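Local coordinates for protein caspase Nc subunit 1 (Drosophila melanogaster, PDB 2FP3) that acts as an initiator caspase, a cysteine protease in the activation cascade of the caspases that carry out apoptosis, at residues Met55-Arg61 against Phe309-Asn315; Asn60-Leu64 against Phe93-Thr99. The protein carries 2 engineered substitutions. All coordinates share one frame; numbering follows the deposited sequence.

A caspase domain illustrates how one piece of chain can serve both a local and a very distant closure. From the N terminus, residues 55-61 come first; contact 1 joins them to the C-terminal tail, 309-315, closing a loop of nearly the whole catalytic domain. The chain runs on into strand 62-68, through helix 82-95 and back to strand 98-103, where contact 2 closes the short beta-alpha-beta loop. Contact 2 therefore nests inside contact 1, with Asn-60 and Arg-61 common to both. The two also touch in space, Pro-311 resting on Leu-96 and Phe-309 on Phe-98, so the tail is packed against the end of the first parallel strand pair.

Contact 1: Met55-Arg61 against Phe309-Asn315; sequences MQSRFNR and FNPGFFN
The type II beta turn from Asn-310 to Phe-313, in the C-terminal tail of this caspase domain, is organised around Arg-61, whose guanidinium gathers carbonyls of the turn and of the residue before it. NH2 makes a nearly straight bond of 3.0 Å to Phe-313 O, which lies in the guanidinium plane. NH1 reaches Phe-309 O and Asn-310 O by weaker, bent bonds, the second of 3.1 Å. With CG anti to the backbone N (chi1 -172°), the chain then bends at its next two torsions, curling the head back under its own loop until Met-55 O stands 3.1 Å above the guanidinium centre. That same carbonyl accepts a hydrogen bond from Asn-310 ND2 at 3.1 Å, approaching tilted from the carbonyl plane, while Asn-310 OD1 accepts from His-43 N. Both ends of the buried amide are thus used, which fixes its rotation.

Further out, Asn-315 N donates to Gln-56 O over 2.9 Å, in the carbonyl plane and on a lone pair. Beside this bond Arg-58, poorly ordered, lays CD over one face of the Phe-314 ring, 4.1 Å from its centroid, in a CH-pi contact; the guanidinium itself is turned 53° from the ring. At the inner end Met-55 CE meets Phe-309 CD1 at 3.8 Å, the two side chains pointing the same way.

Glu-128 completes the arginine site with a salt bridge to Arg-61 NE, a charge pairing that would offset the buried cation. The tail so held lies beside the start of strand 62-68, with Arg-61 and Phe-309 both touching Phe-98 of strand 98-103.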
ATOM      1  N   MET A  55     -17.653   2.225  -0.553  1.00 41.29           N
ATOM      2  CA  MET A  55     -16.869   2.507   0.646  1.00 41.98           C
ATOM      3  C   MET A  55     -17.772   3.205   1.663  1.00 44.55           C
ATOM      4  O   MET A  55     -17.551   4.369   2.010  1.00 43.66           O
ATOM      5  CB  MET A  55     -15.694   3.427   0.315  1.00 37.35           C
ATOM      6  CG  MET A  55     -14.654   2.797  -0.578  1.00 38.79           C
ATOM      7  SD  MET A  55     -13.849   1.413   0.216  1.00 36.81           S
ATOM      8  CE  MET A  55     -12.446   2.210   0.998  1.00 35.79           C
ATOM      9  N   GLN A  56     -18.776   2.490   2.159  1.00 46.08           N
ATOM     10  CA  GLN A  56     -19.718   3.084   3.100  1.00 48.07           C
ATOM     11  C   GLN A  56     -20.103   2.256   4.330  1.00 44.97           C
ATOM     12  O   GLN A  56     -20.909   2.711   5.144  1.00 45.31           O
ATOM     13  CB  GLN A  56     -20.972   3.493   2.325  1.00 52.82           C
ATOM     14  CG  GLN A  56     -21.362   2.484   1.257  1.00 57.92           C
ATOM     15  CD  GLN A  56     -22.454   2.986   0.311  1.00 62.44           C
ATOM     16  OE1 GLN A  56     -22.272   3.967  -0.419  1.00 63.49           O
ATOM     17  NE2 GLN A  56     -23.597   2.304   0.319  1.00 63.43           N
ATOM     18  N   SER A  57     -19.535   1.058   4.480  1.00 42.53           N
ATOM     19  CA  SER A  57     -19.853   0.206   5.633  1.00 38.09           C
ATOM     20  C   SER A  57     -19.266   0.856   6.869  1.00 38.55           C
ATOM     21  O   SER A  57     -18.422   1.740   6.749  1.00 39.37           O
ATOM     22  CB  SER A  57     -19.233  -1.183   5.471  1.00 35.94           C
ATOM     23  OG  SER A  57     -17.907  -1.213   5.981  1.00 36.09           O
ATOM     24  N   ARG A  58     -19.679   0.437   8.061  1.00 42.56           N
ATOM     25  CA  ARG A  58     -19.095   1.071   9.237  1.00 48.13           C
ATOM     26  C   ARG A  58     -18.067   0.295  10.037  1.00 41.05           C
ATOM     27  O   ARG A  58     -17.498   0.835  10.974  1.00 41.12           O
ATOM     28  CB  ARG A  58     -20.173   1.638  10.173  1.00 63.34           C
ATOM     29  CG  ARG A  58     -21.377   0.779  10.453  1.00 85.32           C
ATOM     30  CD  ARG A  58     -22.392   1.641  11.188  1.00103.03           C
ATOM     31  NE  ARG A  58     -23.664   0.972  11.427  1.00117.00           N
ATOM     32  CZ  ARG A  58     -24.733   1.581  11.928  1.00123.95           C
ATOM     33  NH1 ARG A  58     -24.679   2.869  12.236  1.00127.02           N
ATOM     34  NH2 ARG A  58     -25.855   0.901  12.126  1.00128.42           N
ATOM     35  N   PHE A  59     -17.805  -0.953   9.677  1.00 36.62           N
ATOM     36  CA  PHE A  59     -16.780  -1.715  10.392  1.00 36.89           C
ATOM     37  C   PHE A  59     -15.947  -2.555   9.429  1.00 35.35           C
ATOM     38  O   PHE A  59     -14.994  -3.216   9.830  1.00 35.36           O
ATOM     39  CB  PHE A  59     -17.408  -2.613  11.456  1.00 37.52           C
ATOM     40  CG  PHE A  59     -18.241  -1.865  12.454  1.00 38.17           C
ATOM     41  CD1 PHE A  59     -19.630  -1.874  12.365  1.00 39.48           C
ATOM     42  CD2 PHE A  59     -17.637  -1.083  13.428  1.00 37.42           C
ATOM     43  CE1 PHE A  59     -20.399  -1.106  13.231  1.00 40.41           C
ATOM     44  CE2 PHE A  59     -18.401  -0.310  14.299  1.00 37.78           C
ATOM     45  CZ  PHE A  59     -19.779  -0.320  14.198  1.00 38.70           C
ATOM     46  N   ASN A  60     -16.305  -2.504   8.151  1.00 34.29           N
ATOM     47  CA  ASN A  60     -15.618  -3.264   7.124  1.00 35.61           C
ATOM     48  C   ASN A  60     -15.099  -2.353   6.013  1.00 34.54           C
ATOM     49  O   ASN A  60     -15.063  -2.744   4.849  1.00 34.05           O
ATOM     50  CB  ASN A  60     -16.584  -4.291   6.540  1.00 37.16           C
ATOM     51  CG  ASN A  60     -16.790  -5.483   7.450  1.00 42.01           C
ATOM     52  OD1 ASN A  60     -15.917  -6.334   7.569  1.00 47.05           O
ATOM     53  ND2 ASN A  60     -17.941  -5.546   8.100  1.00 43.35           N
ATOM     54  N   ARG A  61     -14.696  -1.139   6.376  1.00 33.96           N
ATOM     55  CA  ARG A  61     -14.216  -0.170   5.400  1.00 36.28           C
ATOM     56  C   ARG A  61     -12.994  -0.665   4.640  1.00 35.71           C
ATOM     57  O   ARG A  61     -12.901  -0.476   3.428  1.00 35.66           O
ATOM     58  CB  ARG A  61     -13.915   1.170   6.085  1.00 36.64           C
ATOM     59  CG  ARG A  61     -13.585   2.298   5.129  1.00 36.50           C
ATOM     60  CD  ARG A  61     -14.570   2.355   3.956  1.00 39.39           C
ATOM     61  NE  ARG A  61     -15.946   2.602   4.385  1.00 41.41           N
ATOM     62  CZ  ARG A  61     -16.399   3.768   4.838  1.00 39.37           C
ATOM     63  NH1 ARG A  61     -15.587   4.813   4.921  1.00 42.32           N
ATOM     64  NH2 ARG A  61     -17.661   3.888   5.223  1.00 37.18           N
ATOM     65  N   PHE A 309     -12.097   7.162   0.069  1.00 36.49           N
ATOM     66  CA  PHE A 309     -12.020   6.452   1.332  1.00 37.85           C
ATOM     67  C   PHE A 309     -13.113   6.870   2.326  1.00 39.32           C
ATOM     68  O   PHE A 309     -13.399   6.138   3.286  1.00 38.80           O
ATOM     69  CB  PHE A 309     -10.623   6.645   1.942  1.00 34.97           C
ATOM     70  CG  PHE A 309      -9.535   5.863   1.239  1.00 35.81           C
ATOM     71  CD1 PHE A 309      -9.402   4.489   1.436  1.00 36.21           C
ATOM     72  CD2 PHE A 309      -8.658   6.494   0.364  1.00 31.73           C
ATOM     73  CE1 PHE A 309      -8.415   3.755   0.766  1.00 32.48           C
ATOM     74  CE2 PHE A 309      -7.671   5.773  -0.311  1.00 33.32           C
ATOM     75  CZ  PHE A 309      -7.552   4.396  -0.107  1.00 32.68           C
ATOM     76  N   ASN A 310     -13.726   8.029   2.082  1.00 39.28           N
ATOM     77  CA  ASN A 310     -14.776   8.560   2.954  1.00 37.88           C
ATOM     78  C   ASN A 310     -14.400   8.353   4.419  1.00 38.00           C
ATOM     79  O   ASN A 310     -15.180   7.824   5.213  1.00 40.65           O
ATOM     80  CB  ASN A 310     -16.109   7.871   2.659  1.00 35.11           C
ATOM     81  CG  ASN A 310     -16.591   8.115   1.241  1.00 36.65           C
ATOM     82  OD1 ASN A 310     -16.598   9.250   0.768  1.00 37.67           O
ATOM     83  ND2 ASN A 310     -17.008   7.053   0.558  1.00 35.95           N
ATOM     84  N   PRO A 311     -13.199   8.790   4.810  1.00 37.70           N
ATOM     85  CA  PRO A 311     -12.842   8.573   6.214  1.00 38.30           C
ATOM     86  C   PRO A 311     -13.786   9.241   7.204  1.00 42.62           C
ATOM     87  O   PRO A 311     -14.198  10.385   7.017  1.00 44.47           O
ATOM     88  CB  PRO A 311     -11.428   9.124   6.295  1.00 34.73           C
ATOM     89  CG  PRO A 311     -11.490  10.284   5.375  1.00 34.35           C
ATOM     90  CD  PRO A 311     -12.288   9.760   4.179  1.00 34.93           C
ATOM     91  N   GLY A 312     -14.130   8.505   8.252  1.00 46.61           N
ATOM     92  CA  GLY A 312     -15.004   9.025   9.288  1.00 48.74           C
ATOM     93  C   GLY A 312     -16.473   9.184   8.936  1.00 49.53           C
ATOM     94  O   GLY A 312     -17.193   9.879   9.644  1.00 51.96           O
ATOM     95  N   PHE A 313     -16.936   8.551   7.863  1.00 50.82           N
ATOM     96  CA  PHE A 313     -18.335   8.677   7.479  1.00 47.03           C
ATOM     97  C   PHE A 313     -18.868   7.369   6.911  1.00 46.86           C
ATOM     98  O   PHE A 313     -18.142   6.645   6.221  1.00 48.44           O
ATOM     99  CB  PHE A 313     -18.493   9.782   6.440  1.00 46.67           C
ATOM    100  CG  PHE A 313     -19.902  10.289   6.309  1.00 47.45           C
ATOM    101  CD1 PHE A 313     -20.405  11.223   7.217  1.00 47.62           C
ATOM    102  CD2 PHE A 313     -20.738   9.810   5.299  1.00 46.83           C
ATOM    103  CE1 PHE A 313     -21.718  11.674   7.120  1.00 46.51           C
ATOM    104  CE2 PHE A 313     -22.048  10.250   5.192  1.00 45.38           C
ATOM    105  CZ  PHE A 313     -22.544  11.187   6.105  1.00 46.04           C
ATOM    106  N   PHE A 314     -20.135   7.062   7.189  1.00 50.87           N
ATOM    107  CA  PHE A 314     -20.734   5.827   6.695  1.00 52.53           C
ATOM    108  C   PHE A 314     -22.161   6.001   6.224  1.00 56.46           C
ATOM    109  O   PHE A 314     -22.816   6.972   6.568  1.00 54.89           O
ATOM    110  CB  PHE A 314     -20.687   4.739   7.771  1.00 50.79           C
ATOM    111  CG  PHE A 314     -21.152   5.192   9.131  1.00 52.43           C
ATOM    112  CD1 PHE A 314     -20.261   5.775  10.025  1.00 53.98           C
ATOM    113  CD2 PHE A 314     -22.467   5.002   9.533  1.00 52.77           C
ATOM    114  CE1 PHE A 314     -20.673   6.154  11.306  1.00 54.29           C
ATOM    115  CE2 PHE A 314     -22.890   5.381  10.810  1.00 53.55           C
ATOM    116  CZ  PHE A 314     -21.988   5.955  11.696  1.00 53.00           C
ATOM    117  N   ASN A 315     -22.639   5.049   5.429  1.00 67.58           N
ATOM    118  CA  ASN A 315     -23.999   5.100   4.911  1.00 83.62           C
ATOM    119  C   ASN A 315     -24.644   3.719   4.951  1.00 85.11           C
ATOM    120  O   ASN A 315     -25.543   3.515   5.794  1.00 86.16           O
ATOM    121  CB  ASN A 315     -23.995   5.617   3.472  1.00 96.82           C
ATOM    122  CG  ASN A 315     -25.083   6.643   3.218  1.00110.26           C
ATOM    123  OD1 ASN A 315     -25.222   7.149   2.103  1.00117.76           O
ATOM    124  ND2 ASN A 315     -25.857   6.960   4.252  1.00117.79           N
TER

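Contact 2: Asn60-Leu64 against Phe93-Thr99; sequences NRGVL and FQELNFT
Phe-98 turns its ring across the neighbouring strand with chi1 at -90°, which brings the face over Gly-62, and the first two torsions of Leu-64 (chi1 162°, chi2 66°) set CD2 against Phe-93. These contacts tie together the parts of a beta-alpha-beta crossover: strand 62-68, helix 82-95 and the parallel strand 98-103. Gly-62 CA sits 3.3 Å from the Phe-98 centroid and almost on the ring normal, a close CH-pi contact over the face. Phe-93 CD2 is against the opposite face, toward the rim, so the ring is held between the first strand and the last turn of the helix. Leu-64 CD2 meets Phe-93 CD1 at 3.5 Å, the two side chains crossing at about a right angle.

The helix ends in a Schellman motif: Asn-97 adopts positive phi, and Phe-98 N bonds back to Phe-93 O and Asn-97 N to Gln-94 O, turning the chain into its strand. There Thr-99 bonds on both sides of Val-63, with N donating to Gly-62 O at 2.7 Å and O accepting from Leu-64 N at 2.9 Å. Nearer the loop, Arg-61 CG rests 3.6 Å from Leu-96 O, a carbonyl that also lies at the Phe-98 ring edge. Val-63 and Thr-99 side chains share the face away from Phe-98, and between their strands Val-63 CA makes a CA-H...O contact of 3.3 Å with Thr-99 O.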
ATOM      1  N   ASN A  60     -16.305  -2.504   8.151  1.00 34.29           N
ATOM      2  CA  ASN A  60     -15.618  -3.264   7.124  1.00 35.61           C
ATOM      3  C   ASN A  60     -15.099  -2.353   6.013  1.00 34.54           C
ATOM      4  O   ASN A  60     -15.063  -2.744   4.849  1.00 34.05           O
ATOM      5  CB  ASN A  60     -16.584  -4.291   6.540  1.00 37.16           C
ATOM      6  CG  ASN A  60     -16.790  -5.483   7.450  1.00 42.01           C
ATOM      7  OD1 ASN A  60     -15.917  -6.334   7.569  1.00 47.05           O
ATOM      8  ND2 ASN A  60     -17.941  -5.546   8.100  1.00 43.35           N
ATOM      9  N   ARG A  61     -14.696  -1.139   6.376  1.00 33.96           N
ATOM     10  CA  ARG A  61     -14.216  -0.170   5.400  1.00 36.28           C
ATOM     11  C   ARG A  61     -12.994  -0.665   4.640  1.00 35.71           C
ATOM     12  O   ARG A  61     -12.901  -0.476   3.428  1.00 35.66           O
ATOM     13  CB  ARG A  61     -13.915   1.170   6.085  1.00 36.64           C
ATOM     14  CG  ARG A  61     -13.585   2.298   5.129  1.00 36.50           C
ATOM     15  CD  ARG A  61     -14.570   2.355   3.956  1.00 39.39           C
ATOM     16  NE  ARG A  61     -15.946   2.602   4.385  1.00 41.41           N
ATOM     17  CZ  ARG A  61     -16.399   3.768   4.838  1.00 39.37           C
ATOM     18  NH1 ARG A  61     -15.587   4.813   4.921  1.00 42.32           N
ATOM     19  NH2 ARG A  61     -17.661   3.888   5.223  1.00 37.18           N
ATOM     20  N   GLY A  62     -12.063  -1.305   5.343  1.00 35.34           N
ATOM     21  CA  GLY A  62     -10.884  -1.822   4.674  1.00 31.70           C
ATOM     22  C   GLY A  62      -9.954  -2.662   5.528  1.00 31.98           C
ATOM     23  O   GLY A  62     -10.021  -2.649   6.767  1.00 31.52           O
ATOM     24  N   VAL A  63      -9.088  -3.419   4.859  1.00 30.70           N
ATOM     25  CA  VAL A  63      -8.105  -4.247   5.539  1.00 30.96           C
ATOM     26  C   VAL A  63      -6.727  -3.851   5.011  1.00 34.40           C
ATOM     27  O   VAL A  63      -6.510  -3.771   3.797  1.00 30.34           O
ATOM     28  CB  VAL A  63      -8.308  -5.758   5.255  1.00 30.32           C
ATOM     29  CG1 VAL A  63      -7.080  -6.534   5.718  1.00 32.09           C
ATOM     30  CG2 VAL A  63      -9.561  -6.291   5.979  1.00 27.77           C
ATOM     31  N   LEU A  64      -5.804  -3.596   5.928  1.00 33.93           N
ATOM     32  CA  LEU A  64      -4.446  -3.238   5.560  1.00 36.74           C
ATOM     33  C   LEU A  64      -3.480  -4.313   6.024  1.00 39.95           C
ATOM     34  O   LEU A  64      -3.460  -4.684   7.200  1.00 40.72           O
ATOM     35  CB  LEU A  64      -4.024  -1.908   6.201  1.00 36.52           C
ATOM     36  CG  LEU A  64      -2.499  -1.696   6.214  1.00 36.27           C
ATOM     37  CD1 LEU A  64      -2.007  -1.569   4.787  1.00 34.25           C
ATOM     38  CD2 LEU A  64      -2.123  -0.447   7.017  1.00 37.95           C
ATOM     39  N   PHE A  93      -4.292   4.599   8.703  1.00 42.57           N
ATOM     40  CA  PHE A  93      -5.349   3.644   8.432  1.00 40.92           C
ATOM     41  C   PHE A  93      -6.308   3.418   9.587  1.00 41.85           C
ATOM     42  O   PHE A  93      -7.430   2.942   9.378  1.00 41.82           O
ATOM     43  CB  PHE A  93      -4.766   2.336   7.876  1.00 38.68           C
ATOM     44  CG  PHE A  93      -4.309   2.468   6.446  1.00 36.28           C
ATOM     45  CD1 PHE A  93      -2.999   2.827   6.147  1.00 34.06           C
ATOM     46  CD2 PHE A  93      -5.227   2.377   5.403  1.00 35.15           C
ATOM     47  CE1 PHE A  93      -2.611   3.106   4.838  1.00 32.78           C
ATOM     48  CE2 PHE A  93      -4.849   2.656   4.085  1.00 35.29           C
ATOM     49  CZ  PHE A  93      -3.534   3.025   3.807  1.00 32.85           C
ATOM     50  N   GLN A  94      -5.890   3.772  10.801  1.00 42.29           N
ATOM     51  CA  GLN A  94      -6.800   3.661  11.941  1.00 42.27           C
ATOM     52  C   GLN A  94      -7.865   4.737  11.757  1.00 43.18           C
ATOM     53  O   GLN A  94      -9.035   4.519  12.043  1.00 43.33           O
ATOM     54  CB  GLN A  94      -6.079   3.894  13.260  1.00 44.22           C
ATOM     55  CG  GLN A  94      -5.287   2.700  13.743  1.00 49.18           C
ATOM     56  CD  GLN A  94      -4.809   2.869  15.165  1.00 52.18           C
ATOM     57  OE1 GLN A  94      -4.233   3.903  15.524  1.00 53.95           O
ATOM     58  NE2 GLN A  94      -5.038   1.851  15.990  1.00 55.25           N
ATOM     59  N   GLU A  95      -7.446   5.897  11.258  1.00 43.31           N
ATOM     60  CA  GLU A  95      -8.356   7.000  11.021  1.00 43.24           C
ATOM     61  C   GLU A  95      -9.228   6.714   9.801  1.00 44.12           C
ATOM     62  O   GLU A  95     -10.287   7.327   9.626  1.00 43.52           O
ATOM     63  CB  GLU A  95      -7.564   8.293  10.828  1.00 44.59           C
ATOM     64  CG  GLU A  95      -6.609   8.579  11.974  1.00 48.92           C
ATOM     65  CD  GLU A  95      -7.326   8.877  13.284  1.00 49.93           C
ATOM     66  OE1 GLU A  95      -6.727   8.644  14.355  1.00 50.19           O
ATOM     67  OE2 GLU A  95      -8.478   9.354  13.248  1.00 50.67           O
ATOM     68  N   LEU A  96      -8.787   5.799   8.940  1.00 44.00           N
ATOM     69  CA  LEU A  96      -9.608   5.448   7.784  1.00 42.73           C
ATOM     70  C   LEU A  96     -10.503   4.285   8.207  1.00 39.82           C
ATOM     71  O   LEU A  96     -11.277   3.753   7.422  1.00 38.37           O
ATOM     72  CB  LEU A  96      -8.743   5.043   6.583  1.00 45.74           C
ATOM     73  CG  LEU A  96      -7.810   6.114   6.013  1.00 50.13           C
ATOM     74  CD1 LEU A  96      -7.175   5.604   4.732  1.00 50.88           C
ATOM     75  CD2 LEU A  96      -8.579   7.383   5.741  1.00 51.61           C
ATOM     76  N   ASN A  97     -10.376   3.900   9.470  1.00 39.41           N
ATOM     77  CA  ASN A  97     -11.162   2.824  10.041  1.00 41.81           C
ATOM     78  C   ASN A  97     -10.914   1.455   9.414  1.00 42.24           C
ATOM     79  O   ASN A  97     -11.850   0.684   9.235  1.00 39.04           O
ATOM     80  CB  ASN A  97     -12.642   3.164   9.946  1.00 46.46           C
ATOM     81  CG  ASN A  97     -12.967   4.504  10.567  1.00 52.84           C
ATOM     82  OD1 ASN A  97     -13.153   5.502   9.862  1.00 55.41           O
ATOM     83  ND2 ASN A  97     -13.024   4.539  11.895  1.00 53.36           N
ATOM     84  N   PHE A  98      -9.661   1.162   9.076  1.00 40.07           N
ATOM     85  CA  PHE A  98      -9.297  -0.126   8.494  1.00 39.02           C
ATOM     86  C   PHE A  98      -8.930  -1.101   9.597  1.00 39.90           C
ATOM     87  O   PHE A  98      -8.543  -0.696  10.693  1.00 39.83           O
ATOM     88  CB  PHE A  98      -8.058  -0.010   7.587  1.00 39.12           C
ATOM     89  CG  PHE A  98      -8.366   0.284   6.151  1.00 37.31           C
ATOM     90  CD1 PHE A  98      -7.696  -0.395   5.145  1.00 34.74           C
ATOM     91  CD2 PHE A  98      -9.310   1.243   5.804  1.00 39.59           C
ATOM     92  CE1 PHE A  98      -7.953  -0.127   3.801  1.00 36.77           C
ATOM     93  CE2 PHE A  98      -9.580   1.525   4.454  1.00 41.21           C
ATOM     94  CZ  PHE A  98      -8.896   0.834   3.449  1.00 37.60           C
ATOM     95  N   THR A  99      -9.058  -2.385   9.295  1.00 39.33           N
ATOM     96  CA  THR A  99      -8.654  -3.427  10.214  1.00 37.23           C
ATOM     97  C   THR A  99      -7.203  -3.636   9.761  1.00 39.77           C
ATOM     98  O   THR A  99      -6.948  -3.877   8.580  1.00 42.54           O
ATOM     99  CB  THR A  99      -9.499  -4.684  10.008  1.00 36.86           C
ATOM    100  OG1 THR A  99     -10.759  -4.493  10.660  1.00 36.01           O
ATOM    101  CG2 THR A  99      -8.801  -5.921  10.559  1.00 33.02           C
TER